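Local coordinates for protein Rab3 interacting molecule variant 2 (PDB 4TS6) that probably acts as a presynaptic active-zone scaffold in neurotransmitter release, here represented by its C2A domain, a beta-sandwich module, at residues E9-L14 with A126-L131; L14-D19 with A118-D123. All blocks are in the same frame, centred on the assembly; numbering follows the deposited sequence.

Interaction 1. Residues E9-L14 with A126-L131; sequences EGRLQL and AEWYQL
Leu14 O is gripped twice: Glu127 N donates to it at 2.9 Å, and a water whose oxygen lies 3.2 Å from Leu14 O donates to it as well. The same water also bonds Tyr129 OH. This is the antiparallel pairing of the first and last strands of a C2 beta-sandwich. Leu12 and Tyr129 form a hydrogen-bonded pair, with Tyr129 N to Leu12 O at 2.8 Å, while Leu131 N bonding Gly10 O carries the pairing past the strand ends.

On the outer face Trp128 lies across Gln13. Gln13 CB sits 3.6 Å from the centroid of the indole six-membered ring, almost on its normal, a CH-pi contact. With CG anti to the backbone N (chi1 -179°) and the chain extended, the amide of Gln13 stacks over the indole, the planes 28° apart. With an alanine here the CB contact would stay but the amide would be gone, and the indole is likely to be freer to turn. Arg11 reaches the same ring obliquely through CG, 3.9 Å from Trp128 CE3, and its guanidinium is too distant for more than a weak cation-pi attraction.

On the other face, turned toward Val113 and Ile115 of the second sheet, Leu14 crosses the Tyr129 side chain at about a right angle. Tyr129 OH also hydrogen-bonds His120, and Leu14 CD1 lies 4.0 Å from Tyr129 CD1.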
ATOM      1  N   GLU A   9       9.081  11.944   0.974  1.00 48.72           N
ATOM      2  CA  GLU A   9       9.175  11.858   2.432  1.00 50.84           C
ATOM      3  C   GLU A   9       7.907  11.261   3.048  1.00 46.25           C
ATOM      4  O   GLU A   9       6.827  11.316   2.450  1.00 40.07           O
ATOM      5  CB  GLU A   9       9.462  13.229   3.040  1.00 56.74           C
ATOM      6  CG  GLU A   9       8.731  14.375   2.370  1.00 62.99           C
ATOM      7  CD  GLU A   9       8.949  15.695   3.085  1.00 71.58           C
ATOM      8  OE1 GLU A   9       9.505  16.628   2.468  1.00 69.91           O
ATOM      9  OE2 GLU A   9       8.557  15.797   4.267  1.00 78.50           O
ATOM     10  N   GLY A  10       8.042  10.690   4.241  1.00 36.20           N
ATOM     11  CA  GLY A  10       6.922  10.017   4.878  1.00 36.48           C
ATOM     12  C   GLY A  10       7.084   8.508   4.900  1.00 37.18           C
ATOM     13  O   GLY A  10       7.962   7.948   4.235  1.00 35.59           O
ATOM     14  N   ARG A  11       6.224   7.837   5.657  1.00 27.79           N
ATOM     15  CA  ARG A  11       6.319   6.392   5.805  1.00 26.44           C
ATOM     16  C   ARG A  11       4.935   5.786   5.979  1.00 35.02           C
ATOM     17  O   ARG A  11       3.971   6.484   6.327  1.00 28.20           O
ATOM     18  CB  ARG A  11       7.229   6.038   6.991  1.00 29.11           C
ATOM     19  CG  ARG A  11       6.940   6.858   8.203  1.00 35.47           C
ATOM     20  CD  ARG A  11       7.911   6.576   9.349  1.00 39.30           C
ATOM     21  NE  ARG A  11       7.531   7.333  10.542  1.00 35.99           N
ATOM     22  CZ  ARG A  11       7.669   8.652  10.668  1.00 39.32           C
ATOM     23  NH1 ARG A  11       8.178   9.368   9.672  1.00 46.20           N
ATOM     24  NH2 ARG A  11       7.289   9.257  11.785  1.00 41.42           N
ATOM     25  N   LEU A  12       4.844   4.486   5.729  1.00 28.76           N
ATOM     26  CA  LEU A  12       3.574   3.793   5.661  1.00 27.18           C
ATOM     27  C   LEU A  12       3.607   2.653   6.669  1.00 26.87           C
ATOM     28  O   LEU A  12       4.650   2.027   6.848  1.00 32.02           O
ATOM     29  CB  LEU A  12       3.406   3.223   4.257  1.00 24.57           C
ATOM     30  CG  LEU A  12       2.224   2.301   3.994  1.00 34.66           C
ATOM     31  CD1 LEU A  12       0.939   3.105   3.979  1.00 34.32           C
ATOM     32  CD2 LEU A  12       2.417   1.588   2.670  1.00 42.59           C
ATOM     33  N   GLN A  13       2.483   2.386   7.328  1.00 28.72           N
ATOM     34  CA  GLN A  13       2.412   1.279   8.295  1.00 26.82           C
ATOM     35  C   GLN A  13       1.567   0.169   7.695  1.00 31.07           C
ATOM     36  O   GLN A  13       0.400   0.385   7.374  1.00 27.59           O
ATOM     37  CB  GLN A  13       1.791   1.743   9.613  1.00 32.96           C
ATOM     38  CG  GLN A  13       1.719   0.641  10.686  1.00 34.92           C
ATOM     39  CD  GLN A  13       1.207   1.159  12.011  1.00 39.42           C
ATOM     40  OE1 GLN A  13       0.246   1.923  12.065  1.00 38.68           O
ATOM     41  NE2 GLN A  13       1.859   0.759  13.086  1.00 37.07           N
ATOM     42  N   LEU A  14       2.159  -1.010   7.526  1.00 26.98           N
ATOM     43  CA  LEU A  14       1.510  -2.125   6.829  1.00 29.69           C
ATOM     44  C   LEU A  14       1.560  -3.363   7.700  1.00 31.46           C
ATOM     45  O   LEU A  14       2.527  -3.548   8.423  1.00 34.58           O
ATOM     46  CB  LEU A  14       2.289  -2.484   5.562  1.00 32.42           C
ATOM     47  CG  LEU A  14       2.324  -1.613   4.323  1.00 42.08           C
ATOM     48  CD1 LEU A  14       3.266  -2.221   3.304  1.00 36.80           C
ATOM     49  CD2 LEU A  14       0.938  -1.506   3.743  1.00 40.82           C
ATOM     50  N   ALA A 126       2.478  -5.309  12.527  1.00 32.69           N
ATOM     51  CA  ALA A 126       2.520  -3.974  11.941  1.00 40.32           C
ATOM     52  C   ALA A 126       3.972  -3.537  11.814  1.00 41.78           C
ATOM     53  O   ALA A 126       4.743  -3.672  12.758  1.00 33.17           O
ATOM     54  CB  ALA A 126       1.752  -3.001  12.788  1.00 44.77           C
ATOM     55  N   GLU A 127       4.352  -3.049  10.641  1.00 29.58           N
ATOM     56  CA  GLU A 127       5.718  -2.591  10.410  1.00 35.69           C
ATOM     57  C   GLU A 127       5.691  -1.260   9.668  1.00 33.32           C
ATOM     58  O   GLU A 127       4.730  -0.972   8.977  1.00 31.84           O
ATOM     59  CB  GLU A 127       6.481  -3.617   9.574  1.00 42.41           C
ATOM     60  CG  GLU A 127       6.689  -4.959  10.251  1.00 57.60           C
ATOM     61  CD  GLU A 127       7.593  -5.873   9.439  1.00 79.00           C
ATOM     62  OE1 GLU A 127       8.078  -5.428   8.373  1.00 75.85           O
ATOM     63  OE2 GLU A 127       7.818  -7.030   9.868  1.00 90.88           O
ATOM     64  N   TRP A 128       6.743  -0.460   9.810  1.00 32.95           N
ATOM     65  CA  TRP A 128       6.816   0.818   9.115  1.00 31.53           C
ATOM     66  C   TRP A 128       7.811   0.788   7.966  1.00 39.50           C
ATOM     67  O   TRP A 128       8.929   0.300   8.112  1.00 36.49           O
ATOM     68  CB  TRP A 128       7.200   1.926  10.082  1.00 32.81           C
ATOM     69  CG  TRP A 128       6.133   2.256  11.070  1.00 33.49           C
ATOM     70  CD1 TRP A 128       5.954   1.699  12.311  1.00 35.42           C
ATOM     71  CD2 TRP A 128       5.107   3.244  10.922  1.00 36.42           C
ATOM     72  NE1 TRP A 128       4.868   2.276  12.930  1.00 35.79           N
ATOM     73  CE2 TRP A 128       4.343   3.238  12.105  1.00 32.24           C
ATOM     74  CE3 TRP A 128       4.761   4.137   9.897  1.00 39.24           C
ATOM     75  CZ2 TRP A 128       3.243   4.078  12.287  1.00 36.52           C
ATOM     76  CZ3 TRP A 128       3.673   4.981  10.084  1.00 34.52           C
ATOM     77  CH2 TRP A 128       2.928   4.945  11.267  1.00 36.59           C
ATOM     78  N   TYR A 129       7.397   1.325   6.821  1.00 28.84           N
ATOM     79  CA  TYR A 129       8.243   1.329   5.638  1.00 28.56           C
ATOM     80  C   TYR A 129       8.407   2.735   5.094  1.00 34.54           C
ATOM     81  O   TYR A 129       7.424   3.465   4.914  1.00 26.26           O
ATOM     82  CB  TYR A 129       7.615   0.455   4.559  1.00 26.09           C
ATOM     83  CG  TYR A 129       7.487  -0.992   4.961  1.00 31.66           C
ATOM     84  CD1 TYR A 129       6.377  -1.443   5.655  1.00 34.15           C
ATOM     85  CD2 TYR A 129       8.476  -1.905   4.642  1.00 42.66           C
ATOM     86  CE1 TYR A 129       6.259  -2.776   6.027  1.00 33.49           C
ATOM     87  CE2 TYR A 129       8.365  -3.230   5.000  1.00 46.75           C
ATOM     88  CZ  TYR A 129       7.256  -3.661   5.689  1.00 38.39           C
ATOM     89  OH  TYR A 129       7.157  -4.984   6.042  1.00 46.04           O
ATOM     90  N   GLN A 130       9.649   3.098   4.808  1.00 28.08           N
ATOM     91  CA  GLN A 130       9.969   4.418   4.286  1.00 27.87           C
ATOM     92  C   GLN A 130       9.418   4.521   2.871  1.00 26.88           C
ATOM     93  O   GLN A 130       9.635   3.623   2.061  1.00 27.67           O
ATOM     94  CB  GLN A 130      11.485   4.591   4.252  1.00 43.66           C
ATOM     95  CG  GLN A 130      11.929   6.018   4.123  1.00 58.44           C
ATOM     96  CD  GLN A 130      11.529   6.839   5.331  1.00 68.37           C
ATOM     97  OE1 GLN A 130      11.533   6.345   6.462  1.00 69.17           O
ATOM     98  NE2 GLN A 130      11.165   8.095   5.099  1.00 70.74           N
ATOM     99  N   LEU A 131       8.683   5.585   2.568  1.00 26.75           N
ATOM    100  CA  LEU A 131       8.200   5.753   1.196  1.00 29.87           C
ATOM    101  C   LEU A 131       9.409   6.038   0.305  1.00 31.59           C
ATOM    102  O   LEU A 131      10.329   6.750   0.714  1.00 31.90           O
ATOM    103  CB  LEU A 131       7.190   6.900   1.100  1.00 29.82           C
ATOM    104  CG  LEU A 131       5.796   6.648   1.678  1.00 36.72           C
ATOM    105  CD1 LEU A 131       4.915   7.882   1.525  1.00 35.25           C
ATOM    106  CD2 LEU A 131       5.136   5.484   0.988  1.00 29.76           C
TER
HETATM  107  O   HOH W   1       4.617  -5.723   7.255  1.00 45.94           O

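Interaction 2. Residues L14-D19 with A118-D123; sequences LKLGYD and AHHILD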
ATOM      1  N   LEU A  14       2.159  -1.010   7.526  1.00 26.98           N
ATOM      2  CA  LEU A  14       1.510  -2.125   6.829  1.00 29.69           C
ATOM      3  C   LEU A  14       1.560  -3.363   7.700  1.00 31.46           C
ATOM      4  O   LEU A  14       2.527  -3.548   8.423  1.00 34.58           O
ATOM      5  CB  LEU A  14       2.289  -2.484   5.562  1.00 32.42           C
ATOM      6  CG  LEU A  14       2.324  -1.613   4.323  1.00 42.08           C
ATOM      7  CD1 LEU A  14       3.266  -2.221   3.304  1.00 36.80           C
ATOM      8  CD2 LEU A  14       0.938  -1.506   3.743  1.00 40.82           C
ATOM      9  N   LYS A  15       0.538  -4.219   7.608  1.00 26.83           N
ATOM     10  CA  LYS A  15       0.591  -5.560   8.197  1.00 33.27           C
ATOM     11  C   LYS A  15       0.439  -6.559   7.065  1.00 36.74           C
ATOM     12  O   LYS A  15      -0.446  -6.417   6.228  1.00 31.09           O
ATOM     13  CB  LYS A  15      -0.534  -5.777   9.212  1.00 32.53           C
ATOM     14  CG  LYS A  15      -0.522  -4.806  10.372  1.00 43.73           C
ATOM     15  CD  LYS A  15      -1.829  -4.845  11.153  1.00 51.58           C
ATOM     16  CE  LYS A  15      -2.018  -6.158  11.887  1.00 66.04           C
ATOM     17  NZ  LYS A  15      -3.381  -6.296  12.485  1.00 71.01           N
ATOM     18  N   LEU A  16       1.313  -7.559   7.024  1.00 26.82           N
ATOM     19  CA  LEU A  16       1.224  -8.599   6.007  1.00 27.14           C
ATOM     20  C   LEU A  16       1.121  -9.946   6.689  1.00 34.13           C
ATOM     21  O   LEU A  16       1.970 -10.283   7.510  1.00 35.73           O
ATOM     22  CB  LEU A  16       2.465  -8.590   5.108  1.00 32.06           C
ATOM     23  CG  LEU A  16       2.735  -7.338   4.277  1.00 35.07           C
ATOM     24  CD1 LEU A  16       3.858  -7.622   3.306  1.00 38.81           C
ATOM     25  CD2 LEU A  16       1.484  -6.904   3.535  1.00 34.13           C
ATOM     26  N   GLY A  17       0.070 -10.703   6.370  1.00 30.57           N
ATOM     27  CA  GLY A  17      -0.098 -12.044   6.909  1.00 25.09           C
ATOM     28  C   GLY A  17      -0.301 -13.035   5.784  1.00 31.04           C
ATOM     29  O   GLY A  17      -0.755 -12.668   4.699  1.00 30.98           O
ATOM     30  N   TYR A  18       0.055 -14.291   6.015  1.00 32.57           N
ATOM     31  CA  TYR A  18      -0.304 -15.325   5.059  1.00 31.95           C
ATOM     32  C   TYR A  18      -1.001 -16.458   5.782  1.00 33.21           C
ATOM     33  O   TYR A  18      -0.466 -16.994   6.743  1.00 33.23           O
ATOM     34  CB  TYR A  18       0.915 -15.868   4.293  1.00 31.43           C
ATOM     35  CG  TYR A  18       0.505 -17.035   3.427  1.00 32.02           C
ATOM     36  CD1 TYR A  18      -0.163 -16.830   2.226  1.00 26.65           C
ATOM     37  CD2 TYR A  18       0.741 -18.339   3.829  1.00 34.33           C
ATOM     38  CE1 TYR A  18      -0.572 -17.897   1.446  1.00 32.28           C
ATOM     39  CE2 TYR A  18       0.335 -19.405   3.059  1.00 31.24           C
ATOM     40  CZ  TYR A  18      -0.324 -19.178   1.870  1.00 27.58           C
ATOM     41  OH  TYR A  18      -0.731 -20.248   1.100  1.00 29.36           O
ATOM     42  N   ASP A  19      -2.194 -16.825   5.323  1.00 34.87           N
ATOM     43  CA  ASP A  19      -2.936 -17.915   5.950  1.00 35.21           C
ATOM     44  C   ASP A  19      -2.969 -19.168   5.069  1.00 31.93           C
ATOM     45  O   ASP A  19      -3.676 -19.207   4.055  1.00 29.28           O
ATOM     46  CB  ASP A  19      -4.359 -17.450   6.276  1.00 39.23           C
ATOM     47  CG  ASP A  19      -5.196 -18.531   6.935  1.00 42.95           C
ATOM     48  OD1 ASP A  19      -4.643 -19.581   7.333  1.00 47.48           O
ATOM     49  OD2 ASP A  19      -6.420 -18.321   7.059  1.00 50.93           O
ATOM     50  N   ALA A 118       9.307 -12.962  -1.064  1.00 35.30           N
ATOM     51  CA  ALA A 118      10.093 -14.170  -0.864  1.00 40.24           C
ATOM     52  C   ALA A 118      10.887 -14.079   0.443  1.00 46.26           C
ATOM     53  O   ALA A 118      11.142 -15.094   1.096  1.00 49.76           O
ATOM     54  CB  ALA A 118      11.023 -14.393  -2.047  1.00 36.83           C
ATOM     55  N   HIS A 119      11.241 -12.855   0.832  1.00 44.83           N
ATOM     56  CA  HIS A 119      12.074 -12.628   2.011  1.00 54.06           C
ATOM     57  C   HIS A 119      11.313 -12.047   3.208  1.00 57.65           C
ATOM     58  O   HIS A 119      11.928 -11.620   4.191  1.00 53.67           O
ATOM     59  CB  HIS A 119      13.269 -11.744   1.641  1.00 54.48           C
ATOM     60  CG  HIS A 119      14.089 -12.291   0.514  1.00 58.00           C
ATOM     61  ND1 HIS A 119      14.700 -13.528   0.571  1.00 61.50           N
ATOM     62  CD2 HIS A 119      14.388 -11.781  -0.704  1.00 59.26           C
ATOM     63  CE1 HIS A 119      15.344 -13.752  -0.561  1.00 64.09           C
ATOM     64  NE2 HIS A 119      15.171 -12.707  -1.352  1.00 68.12           N
ATOM     65  N   HIS A 120       9.980 -12.043   3.135  1.00 43.94           N
ATOM     66  CA  HIS A 120       9.159 -11.560   4.252  1.00 39.69           C
ATOM     67  C   HIS A 120       8.590 -12.698   5.118  1.00 43.36           C
ATOM     68  O   HIS A 120       8.285 -13.774   4.612  1.00 49.50           O
ATOM     69  CB  HIS A 120       8.028 -10.660   3.743  1.00 37.81           C
ATOM     70  CG  HIS A 120       7.558  -9.661   4.753  1.00 46.13           C
ATOM     71  ND1 HIS A 120       6.786 -10.004   5.840  1.00 47.11           N
ATOM     72  CD2 HIS A 120       7.758  -8.321   4.840  1.00 44.54           C
ATOM     73  CE1 HIS A 120       6.523  -8.923   6.555  1.00 48.68           C
ATOM     74  NE2 HIS A 120       7.102  -7.889   5.969  1.00 48.15           N
ATOM     75  N   ILE A 121       8.447 -12.442   6.421  1.00 47.48           N
ATOM     76  CA  ILE A 121       7.991 -13.447   7.387  1.00 47.00           C
ATOM     77  C   ILE A 121       6.474 -13.641   7.343  1.00 50.17           C
ATOM     78  O   ILE A 121       5.978 -14.742   7.577  1.00 60.27           O
ATOM     79  CB  ILE A 121       8.440 -13.091   8.838  1.00 54.14           C
ATOM     80  CG1 ILE A 121       8.066 -14.206   9.824  1.00 65.70           C
ATOM     81  CG2 ILE A 121       7.863 -11.759   9.290  1.00 60.59           C
ATOM     82  CD1 ILE A 121       8.313 -13.866  11.288  1.00 69.89           C
ATOM     83  N   LEU A 122       5.750 -12.561   7.058  1.00 40.39           N
ATOM     84  CA  LEU A 122       4.293 -12.601   6.893  1.00 41.16           C
ATOM     85  C   LEU A 122       3.544 -13.046   8.150  1.00 38.36           C
ATOM     86  O   LEU A 122       2.765 -14.000   8.114  1.00 43.36           O
ATOM     87  CB  LEU A 122       3.903 -13.465   5.687  1.00 38.69           C
ATOM     88  CG  LEU A 122       4.528 -13.008   4.367  1.00 40.57           C
ATOM     89  CD1 LEU A 122       4.123 -13.920   3.237  1.00 45.32           C
ATOM     90  CD2 LEU A 122       4.155 -11.576   4.039  1.00 41.81           C
ATOM     91  N   ASP A 123       3.764 -12.334   9.253  1.00 43.50           N
ATOM     92  CA  ASP A 123       3.186 -12.709  10.543  1.00 45.28           C
ATOM     93  C   ASP A 123       2.135 -11.718  11.047  1.00 45.40           C
ATOM     94  O   ASP A 123       1.778 -11.735  12.225  1.00 41.70           O
ATOM     95  CB  ASP A 123       4.290 -12.856  11.594  1.00 59.32           C
ATOM     96  CG  ASP A 123       5.193 -11.633  11.675  1.00 75.36           C
ATOM     97  OD1 ASP A 123       4.906 -10.610  11.009  1.00 82.49           O
ATOM     98  OD2 ASP A 123       6.197 -11.698  12.416  1.00 86.60           O
TER
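Leu122 wedges its two methyl groups between Leu16 and Tyr18, and the close packing of this contact is concentrated there. Leu122 CD2 lies 3.6 Å from Leu16 CB, the two leucine side chains crossing at a slant, while the other branch, Leu122 CD1, rests 3.9 Å from Tyr18 CB. The fork spans Gly17 because Leu16 and Tyr18 flank it along the strand. Beside Leu122, the His120 ring presents one face to Leu16: Leu16 CD1 stands 4.2 Å from the His120 ring centroid and 10° off its normal, a CH-pi contact. Leu122 N donates in the ring plane to His120 ND1 at 3.0 Å, and the other ring nitrogen, NE2, bonds Tyr129 OH; this grip through both nitrogens should hold the imidazole's rotation, with its face against Leu16.

In the C2 beta-sandwich, residues 118-123 belong to the connection that leaves strand 108-116 in one sheet and enters strand 123-130 in the other. Leu122 adopts a left-handed backbone conformation at this turn, just before the chain pairs with strand 11-19.

The backbone pairing is poorly formed here. Tyr18 N reaches Leu122 O in a single weak hydrogen bond of 3.4 Å, bent to 142° at the hydrogen, and the regular backbone pairing of Leu16 is with Asp124. Beyond CB the ring of Tyr18 leads away from Leu122, its OH hydrogen-bonding the carbonyl oxygen of Leu84. The loose side is the outer edge of the loop, where Ile121 lies exposed and the CB of Asp123 points away from the strand, its OD1 bonding Glu125 N.

In the fold
From the N terminus the chain runs straight into strand 11-19, whose first half serves interaction 1 and whose second half serves interaction 2, with Leu14 common to both. It then builds most of the sandwich before returning through 118-123, which closes the shorter loop against 14-19; strand 123-130 follows, and 126-131 closes the longer one against 9-14. The two closures therefore nest rather than cross. Interaction 1 joins the terminal strands within one sheet, whereas interaction 2 anchors the connection arriving from strand 108-116 of the other. Their centres lie about 15 Å apart, yet they meet where the Tyr129 and His120 side chains touch.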